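Local coordinates for protein polyphenol oxidase, chloroplastic (Malus domestica, PDB 6ELV) that catalyses the oxidation of mono- and o-diphenols to o-diquinones, the part modelled here being its C-terminal domain, at residues T27-K35 and K135-F143; F64-D72 and L106-A117. One frame throughout, in Å; residues are numbered along the deposited sequence.

Interaction 1: T27-K35 and K135-F143; sequences TVVKRPKQK and KIGGIKIEF
Val29 and Ile141 meet in apolar packing between two sheets: strand 27-30 runs beside strand 138-142, their axes 6.3 Å apart at closest and their directions 35° from parallel. CG1 of Val29 stands anti to its backbone N (chi1 -176°) and from there reaches CG1 of Ile141 at 3.7 Å, while its other methyl, CG2, meets CG2 of Ile139 at 3.9 Å with the two side chains nearly perpendicular. Thr27 extends the row, laying CG2 against CD1 of Ile139; its OG1 is hydrogen-bonded to Val12 O. Here a strand of the mixed sheet and one of the antiparallel sheet come close together, where the two layers of the beta sandwich approach each other, and both Ile139 and Ile141 also touch Leu49. A water links the two backbones, donating to Lys30 O at 2.7 Å and accepting from Ile141 N. Beyond it, Pro32 CD rests on Ile141 CG2 at 3.7 Å. Replacing Ile141 by an alanine removes CG1, CG2 and CD1 and would probably leave Val29 CG1 and Pro32 CD without this apolar partner. At Phe143, the last modelled residue, Pro32 CB comes obliquely to CE2 of the ring at 3.5 Å, and Lys35 CE meets the ring in plane at its edge, 3.8 Å from CZ. The Lys35 ammonium itself continues to the carbonyls of Lys39 and Ala41.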
# COMPACT_ATOMS: atom_id res chain seq x y z
N THR A 27 -2.36 6.56 -4.57
CA THR A 27 -2.45 7.55 -3.51
C THR A 27 -1.05 7.97 -3.09
O THR A 27 -0.12 7.16 -3.09
CB THR A 27 -3.28 6.98 -2.36
OG1 THR A 27 -3.63 8.00 -1.43
CG2 THR A 27 -2.60 5.81 -1.65
N VAL A 28 -0.91 9.24 -2.73
CA VAL A 28 0.36 9.77 -2.24
C VAL A 28 0.45 9.51 -0.74
O VAL A 28 -0.43 9.94 0.02
CB VAL A 28 0.48 11.27 -2.53
CG1 VAL A 28 1.77 11.81 -1.91
CG2 VAL A 28 0.47 11.53 -4.03
N VAL A 29 1.52 8.84 -0.32
CA VAL A 29 1.71 8.43 1.07
C VAL A 29 3.00 9.07 1.58
O VAL A 29 4.06 8.92 0.98
CB VAL A 29 1.76 6.90 1.20
CG1 VAL A 29 1.86 6.49 2.66
CG2 VAL A 29 0.51 6.29 0.58
N LYS A 30 2.90 9.78 2.70
CA LYS A 30 4.07 10.41 3.29
C LYS A 30 4.98 9.38 3.93
O LYS A 30 4.51 8.40 4.53
CB LYS A 30 3.64 11.43 4.34
CG LYS A 30 2.88 12.60 3.76
CD LYS A 30 2.46 13.55 4.86
CE LYS A 30 1.64 14.70 4.29
NZ LYS A 30 0.98 15.49 5.36
N ARG A 31 6.28 9.59 3.80
CA ARG A 31 7.26 8.82 4.53
C ARG A 31 7.25 9.26 5.99
O ARG A 31 6.64 10.27 6.33
CB ARG A 31 8.62 8.95 3.86
CG ARG A 31 8.64 8.27 2.50
CD ARG A 31 9.98 8.46 1.84
NE ARG A 31 10.99 7.64 2.49
CZ ARG A 31 12.30 7.79 2.29
NH1 ARG A 31 12.75 8.78 1.52
NH2 ARG A 31 13.14 6.97 2.90
N PRO A 32 7.90 8.50 6.88
CA PRO A 32 7.86 8.85 8.30
C PRO A 32 8.47 10.22 8.55
O PRO A 32 9.39 10.66 7.86
CB PRO A 32 8.69 7.73 8.96
CG PRO A 32 8.58 6.58 8.01
CD PRO A 32 8.62 7.23 6.66
N LYS A 33 7.95 10.89 9.58
CA LYS A 33 8.29 12.28 9.85
C LYS A 33 9.79 12.49 10.04
O LYS A 33 10.32 13.55 9.66
CB LYS A 33 7.52 12.77 11.08
CG LYS A 33 7.73 11.89 12.30
CD LYS A 33 6.80 12.29 13.44
CE LYS A 33 6.99 11.39 14.66
NZ LYS A 33 5.94 11.59 15.70
N GLN A 34 10.50 11.52 10.62
CA GLN A 34 11.93 11.67 10.85
C GLN A 34 12.70 11.80 9.55
O GLN A 34 13.79 12.39 9.53
CB GLN A 34 12.47 10.48 11.65
CG GLN A 34 11.98 10.39 13.08
CD GLN A 34 10.72 9.56 13.22
OE1 GLN A 34 10.08 9.19 12.22
NE2 GLN A 34 10.36 9.24 14.45
N LYS A 35 12.16 11.27 8.46
CA LYS A 35 12.82 11.38 7.17
C LYS A 35 12.78 12.79 6.60
O LYS A 35 13.57 13.10 5.71
CB LYS A 35 12.20 10.41 6.16
CG LYS A 35 12.44 8.95 6.44
CD LYS A 35 13.91 8.58 6.31
CE LYS A 35 14.08 7.08 6.35
NZ LYS A 35 15.50 6.67 6.20
N LYS A 135 -12.45 -3.90 1.23
CA LYS A 135 -12.31 -2.54 1.75
C LYS A 135 -10.88 -2.36 2.25
O LYS A 135 -10.30 -3.26 2.86
CB LYS A 135 -13.28 -2.30 2.91
CG LYS A 135 -12.98 -1.04 3.73
CD LYS A 135 -13.81 -0.97 5.01
CE LYS A 135 -13.07 -0.27 6.13
NZ LYS A 135 -12.13 -1.17 6.88
N ILE A 136 -10.32 -1.19 1.97
CA ILE A 136 -9.01 -0.79 2.46
C ILE A 136 -9.24 0.36 3.45
O ILE A 136 -9.80 1.39 3.07
CB ILE A 136 -8.10 -0.32 1.31
CG1 ILE A 136 -8.04 -1.35 0.18
CG2 ILE A 136 -6.72 0.04 1.86
CD1 ILE A 136 -7.41 -2.66 0.57
N GLY A 137 -8.81 0.17 4.69
CA GLY A 137 -9.07 1.14 5.75
C GLY A 137 -8.18 2.36 5.72
O GLY A 137 -8.64 3.47 6.01
N GLY A 138 -6.90 2.18 5.39
CA GLY A 138 -5.96 3.30 5.36
C GLY A 138 -4.59 2.79 4.94
O GLY A 138 -4.36 1.59 4.84
N ILE A 139 -3.70 3.74 4.66
CA ILE A 139 -2.34 3.42 4.23
C ILE A 139 -1.37 4.40 4.89
O ILE A 139 -1.61 5.62 4.88
CB ILE A 139 -2.17 3.47 2.69
CG1 ILE A 139 -3.20 2.63 1.94
CG2 ILE A 139 -0.79 3.01 2.30
CD1 ILE A 139 -3.00 2.63 0.42
N LYS A 140 -0.27 3.89 5.43
CA LYS A 140 0.75 4.75 6.02
C LYS A 140 2.09 4.05 5.87
O LYS A 140 2.17 2.87 5.54
CB LYS A 140 0.46 5.04 7.48
CG LYS A 140 0.50 3.81 8.36
CD LYS A 140 0.13 4.12 9.80
CE LYS A 140 0.15 2.86 10.64
NZ LYS A 140 -0.02 3.16 12.08
N ILE A 141 3.16 4.81 6.14
CA ILE A 141 4.51 4.28 6.20
C ILE A 141 5.07 4.57 7.58
O ILE A 141 4.92 5.69 8.09
CB ILE A 141 5.42 4.86 5.10
CG1 ILE A 141 4.85 4.52 3.72
CG2 ILE A 141 6.84 4.35 5.24
CD1 ILE A 141 5.50 5.29 2.59
N GLU A 142 5.70 3.58 8.19
CA GLU A 142 6.23 3.78 9.53
C GLU A 142 7.43 2.86 9.76
O GLU A 142 7.76 2.01 8.94
CB GLU A 142 5.16 3.59 10.60
CG GLU A 142 4.60 2.21 10.66
CD GLU A 142 3.45 2.11 11.64
OE1 GLU A 142 2.99 3.16 12.14
OE2 GLU A 142 3.03 0.98 11.92
N PHE A 143 8.08 3.08 10.89
CA PHE A 143 9.08 2.15 11.42
C PHE A 143 8.44 1.26 12.48
O PHE A 143 7.44 1.61 13.10
CB PHE A 143 10.28 2.90 12.01
CG PHE A 143 10.96 3.80 11.04
CD1 PHE A 143 11.77 3.27 10.05
CD2 PHE A 143 10.78 5.16 11.10
CE1 PHE A 143 12.39 4.09 9.14
CE2 PHE A 143 11.40 5.99 10.20
CZ PHE A 143 12.20 5.46 9.21
O HOH W 1 2.46 7.70 6.15

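Interaction 2: F64-D72 and L106-A117. With CA (calcium ion), chain B.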
# COMPACT_ATOMS: atom_id res chain seq x y z
N PHE A 64 -5.15 -8.58 -4.05
CA PHE A 64 -4.76 -7.32 -4.65
C PHE A 64 -3.25 -7.18 -4.57
O PHE A 64 -2.61 -7.69 -3.63
CB PHE A 64 -5.50 -6.10 -4.06
CG PHE A 64 -5.19 -5.78 -2.61
CD1 PHE A 64 -4.08 -5.01 -2.26
CD2 PHE A 64 -6.06 -6.19 -1.61
CE1 PHE A 64 -3.84 -4.69 -0.94
CE2 PHE A 64 -5.83 -5.87 -0.28
CZ PHE A 64 -4.71 -5.12 0.06
N ASP A 65 -2.68 -6.50 -5.55
CA ASP A 65 -1.25 -6.30 -5.66
C ASP A 65 -0.92 -4.84 -5.34
O ASP A 65 -1.73 -3.94 -5.56
CB ASP A 65 -0.74 -6.70 -7.04
CG ASP A 65 -1.01 -8.16 -7.37
OD1 ASP A 65 -1.12 -9.00 -6.45
OD2 ASP A 65 -1.09 -8.47 -8.57
N VAL A 66 0.28 -4.63 -4.81
CA VAL A 66 0.71 -3.32 -4.35
C VAL A 66 1.98 -2.93 -5.09
O VAL A 66 2.94 -3.72 -5.14
CB VAL A 66 0.97 -3.33 -2.83
CG1 VAL A 66 1.33 -1.93 -2.34
CG2 VAL A 66 -0.23 -3.88 -2.08
N TYR A 67 1.99 -1.71 -5.63
CA TYR A 67 3.14 -1.16 -6.34
C TYR A 67 3.48 0.21 -5.75
O TYR A 67 2.64 0.88 -5.16
CB TYR A 67 2.85 -1.00 -7.85
CG TYR A 67 2.65 -2.31 -8.57
CD1 TYR A 67 1.46 -3.03 -8.42
CD2 TYR A 67 3.63 -2.82 -9.40
CE1 TYR A 67 1.28 -4.23 -9.09
CE2 TYR A 67 3.45 -4.01 -10.07
CZ TYR A 67 2.28 -4.72 -9.89
OH TYR A 67 2.09 -5.92 -10.56
N VAL A 68 4.73 0.63 -5.95
CA VAL A 68 5.19 1.93 -5.49
C VAL A 68 5.91 2.63 -6.64
O VAL A 68 6.62 1.99 -7.42
CB VAL A 68 6.12 1.77 -4.27
CG1 VAL A 68 6.69 3.11 -3.81
CG2 VAL A 68 5.38 1.12 -3.13
N ASN A 69 5.76 3.95 -6.73
CA ASN A 69 6.53 4.73 -7.68
C ASN A 69 6.91 6.07 -7.07
O ASN A 69 6.33 6.52 -6.09
CB ASN A 69 5.85 4.91 -9.06
CG ASN A 69 4.61 5.81 -9.04
OD1 ASN A 69 3.49 5.32 -8.91
ND2 ASN A 69 4.80 7.11 -9.22
N ASP A 70 7.90 6.70 -7.71
CA ASP A 70 8.40 8.01 -7.31
C ASP A 70 7.30 9.05 -7.50
O ASP A 70 6.69 9.14 -8.58
CB ASP A 70 9.63 8.31 -8.17
CG ASP A 70 10.37 9.56 -7.77
OD1 ASP A 70 9.73 10.64 -7.69
OD2 ASP A 70 11.61 9.49 -7.60
N VAL A 71 7.05 9.83 -6.45
CA VAL A 71 5.98 10.83 -6.44
C VAL A 71 6.13 11.87 -7.54
O VAL A 71 5.15 12.50 -7.94
CB VAL A 71 5.90 11.47 -5.04
CG1 VAL A 71 7.13 12.34 -4.77
CG2 VAL A 71 4.61 12.25 -4.87
N ASP A 72 7.34 12.07 -8.05
CA ASP A 72 7.58 13.07 -9.07
C ASP A 72 7.39 12.55 -10.49
O ASP A 72 7.51 13.32 -11.45
CB ASP A 72 9.00 13.60 -8.91
CG ASP A 72 9.26 14.13 -7.51
OD1 ASP A 72 8.51 15.04 -7.09
OD2 ASP A 72 10.19 13.63 -6.83
N LEU A 106 4.57 -4.28 4.22
CA LEU A 106 5.53 -4.53 3.15
C LEU A 106 6.80 -3.71 3.38
O LEU A 106 6.74 -2.51 3.65
CB LEU A 106 4.94 -4.14 1.79
CG LEU A 106 3.63 -4.85 1.42
CD1 LEU A 106 3.14 -4.33 0.07
CD2 LEU A 106 3.81 -6.35 1.39
N GLY A 107 7.96 -4.34 3.23
CA GLY A 107 9.22 -3.61 3.38
C GLY A 107 9.51 -2.74 2.16
O GLY A 107 9.41 -3.19 1.01
N LEU A 108 9.91 -1.48 2.42
CA LEU A 108 10.18 -0.51 1.36
C LEU A 108 11.63 -0.10 1.21
O LEU A 108 11.95 0.56 0.22
CB LEU A 108 9.39 0.78 1.58
CG LEU A 108 7.88 0.70 1.51
CD1 LEU A 108 7.34 2.11 1.61
CD2 LEU A 108 7.40 0.02 0.22
N THR A 109 12.52 -0.42 2.15
CA THR A 109 13.84 0.19 2.13
C THR A 109 14.59 -0.10 0.83
O THR A 109 15.08 0.83 0.17
CB THR A 109 14.63 -0.22 3.38
OG1 THR A 109 13.99 0.35 4.52
CG2 THR A 109 16.08 0.26 3.30
N ASP A 110 14.67 -1.37 0.44
CA ASP A 110 15.36 -1.69 -0.81
C ASP A 110 14.61 -1.12 -2.02
O ASP A 110 15.24 -0.63 -2.97
CB ASP A 110 15.52 -3.20 -0.97
CG ASP A 110 16.43 -3.81 0.08
OD1 ASP A 110 17.46 -3.19 0.42
OD2 ASP A 110 16.11 -4.93 0.56
N LEU A 111 13.28 -1.21 -2.00
CA LEU A 111 12.50 -0.71 -3.11
C LEU A 111 12.79 0.77 -3.37
O LEU A 111 12.95 1.18 -4.52
CB LEU A 111 11.01 -0.95 -2.84
CG LEU A 111 10.04 -0.65 -3.98
CD1 LEU A 111 8.74 -1.42 -3.81
CD2 LEU A 111 9.71 0.83 -4.09
N LEU A 112 12.84 1.58 -2.31
CA LEU A 112 13.07 3.01 -2.51
C LEU A 112 14.44 3.26 -3.12
O LEU A 112 14.61 4.18 -3.92
CB LEU A 112 12.92 3.76 -1.19
CG LEU A 112 11.51 3.73 -0.60
CD1 LEU A 112 11.46 4.51 0.70
CD2 LEU A 112 10.44 4.21 -1.59
N GLU A 113 15.44 2.46 -2.74
CA GLU A 113 16.76 2.59 -3.37
C GLU A 113 16.70 2.22 -4.84
O GLU A 113 17.31 2.88 -5.69
CB GLU A 113 17.76 1.70 -2.62
CG GLU A 113 19.18 1.82 -3.11
CD GLU A 113 20.14 0.92 -2.35
OE1 GLU A 113 19.75 0.40 -1.29
OE2 GLU A 113 21.29 0.74 -2.81
N GLU A 114 15.97 1.15 -5.17
CA GLU A 114 15.90 0.67 -6.55
C GLU A 114 15.17 1.66 -7.46
O GLU A 114 15.58 1.87 -8.60
CB GLU A 114 15.22 -0.70 -6.58
CG GLU A 114 16.09 -1.76 -5.95
CD GLU A 114 15.31 -2.99 -5.54
OE1 GLU A 114 14.20 -3.19 -6.08
OE2 GLU A 114 15.80 -3.74 -4.67
N ILE A 115 14.09 2.27 -6.97
CA ILE A 115 13.38 3.25 -7.78
C ILE A 115 14.01 4.63 -7.69
O ILE A 115 13.59 5.54 -8.41
CB ILE A 115 11.87 3.30 -7.49
CG1 ILE A 115 11.57 3.88 -6.11
CG2 ILE A 115 11.27 1.93 -7.66
CD1 ILE A 115 10.10 4.20 -5.90
N GLU A 116 15.02 4.80 -6.83
CA GLU A 116 15.76 6.05 -6.68
C GLU A 116 14.88 7.18 -6.14
O GLU A 116 14.93 8.31 -6.62
CB GLU A 116 16.51 6.43 -7.95
CG GLU A 116 17.46 5.34 -8.41
CD GLU A 116 18.32 5.77 -9.57
OE1 GLU A 116 17.76 6.11 -10.63
OE2 GLU A 116 19.56 5.76 -9.42
N ALA A 117 14.10 6.86 -5.12
CA ALA A 117 13.22 7.80 -4.43
C ALA A 117 13.66 8.07 -2.99
O ALA A 117 12.88 8.63 -2.21
CB ALA A 117 11.78 7.29 -4.46
CA CA B . 11.79 11.85 -6.85
O HOH W 2 13.07 8.07 -9.37
O HOH W 3 14.00 10.91 -6.62
O HOH W 4 13.35 13.76 -6.97
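Asp70 turns its CG anti to the backbone N (chi1 -173°), which sets OD2 3.7 Å from Glu116 O, just past helix 109-115, and Ile115 puts CG1 between its own N and carbonyl carbon (chi1 70°), which brings CD1 to 3.8 Å from Asp70 N. Both oxygens of Asp70 grip the calcium ion, OD1 and OD2 each at 2.5 Å. OD1 also accepts from Asp72 N at 2.8 Å through its anti lone pair; this Asx turn folds the chain back so that Asp72 OD2 can bind the same ion, and Asp120 completes the set of three aspartates. Such a gathering of acidic groups is likely to depend on the cation to offset their charge. Helix and site are joined through water: one lies within hydrogen-bonding distance of both Asp70 OD2 and Ile115 O, and another, itself a calcium ligand, donates to Glu116 O at 2.8 Å. Glu116, with positive phi, is the C-prime residue of the Schellman motif that ends the helix and leaves its carbonyl facing the metal shell. Away from the ion the contact turns apolar. Leu111 CD2 sits 3.7 Å from Val68 CB, Leu108 CD2 touches Val68 CG2, and Leu106 CD1 lies 3.8 Å from Val66 CB. Helix 109-115 crosses strand 64-70 at 43°; its Leu111 also touches strand 82-89 and its Leu112 strand 122-131, while Leu108, just ahead of the helix, touches strand 48-57.

Overall arrangement
Interactions 1 and 2 have centres 12 Å apart and touch directly: Arg31 NE lies 3.6 Å from Leu112 CD1, and Ile141 CD1 lies 3.8 Å from Leu108 CD1. In chain order 27-35 comes first, then 64-72, 106-117 and finally 135-143, so the second contact falls wholly between the two halves of the first. Strands 25-30 and 62-70 flank strand 122-131 in the mixed sheet; strands 99-107 and 135-142 flank strand 48-57 in the antiparallel one. Each contact therefore ties the two sheets together, interaction 2 adding helix 109-115 and the calcium site. Arg31 also bonds to the carbonyl of Asp120, linking interaction 1 to the backbone of a calcium ligand.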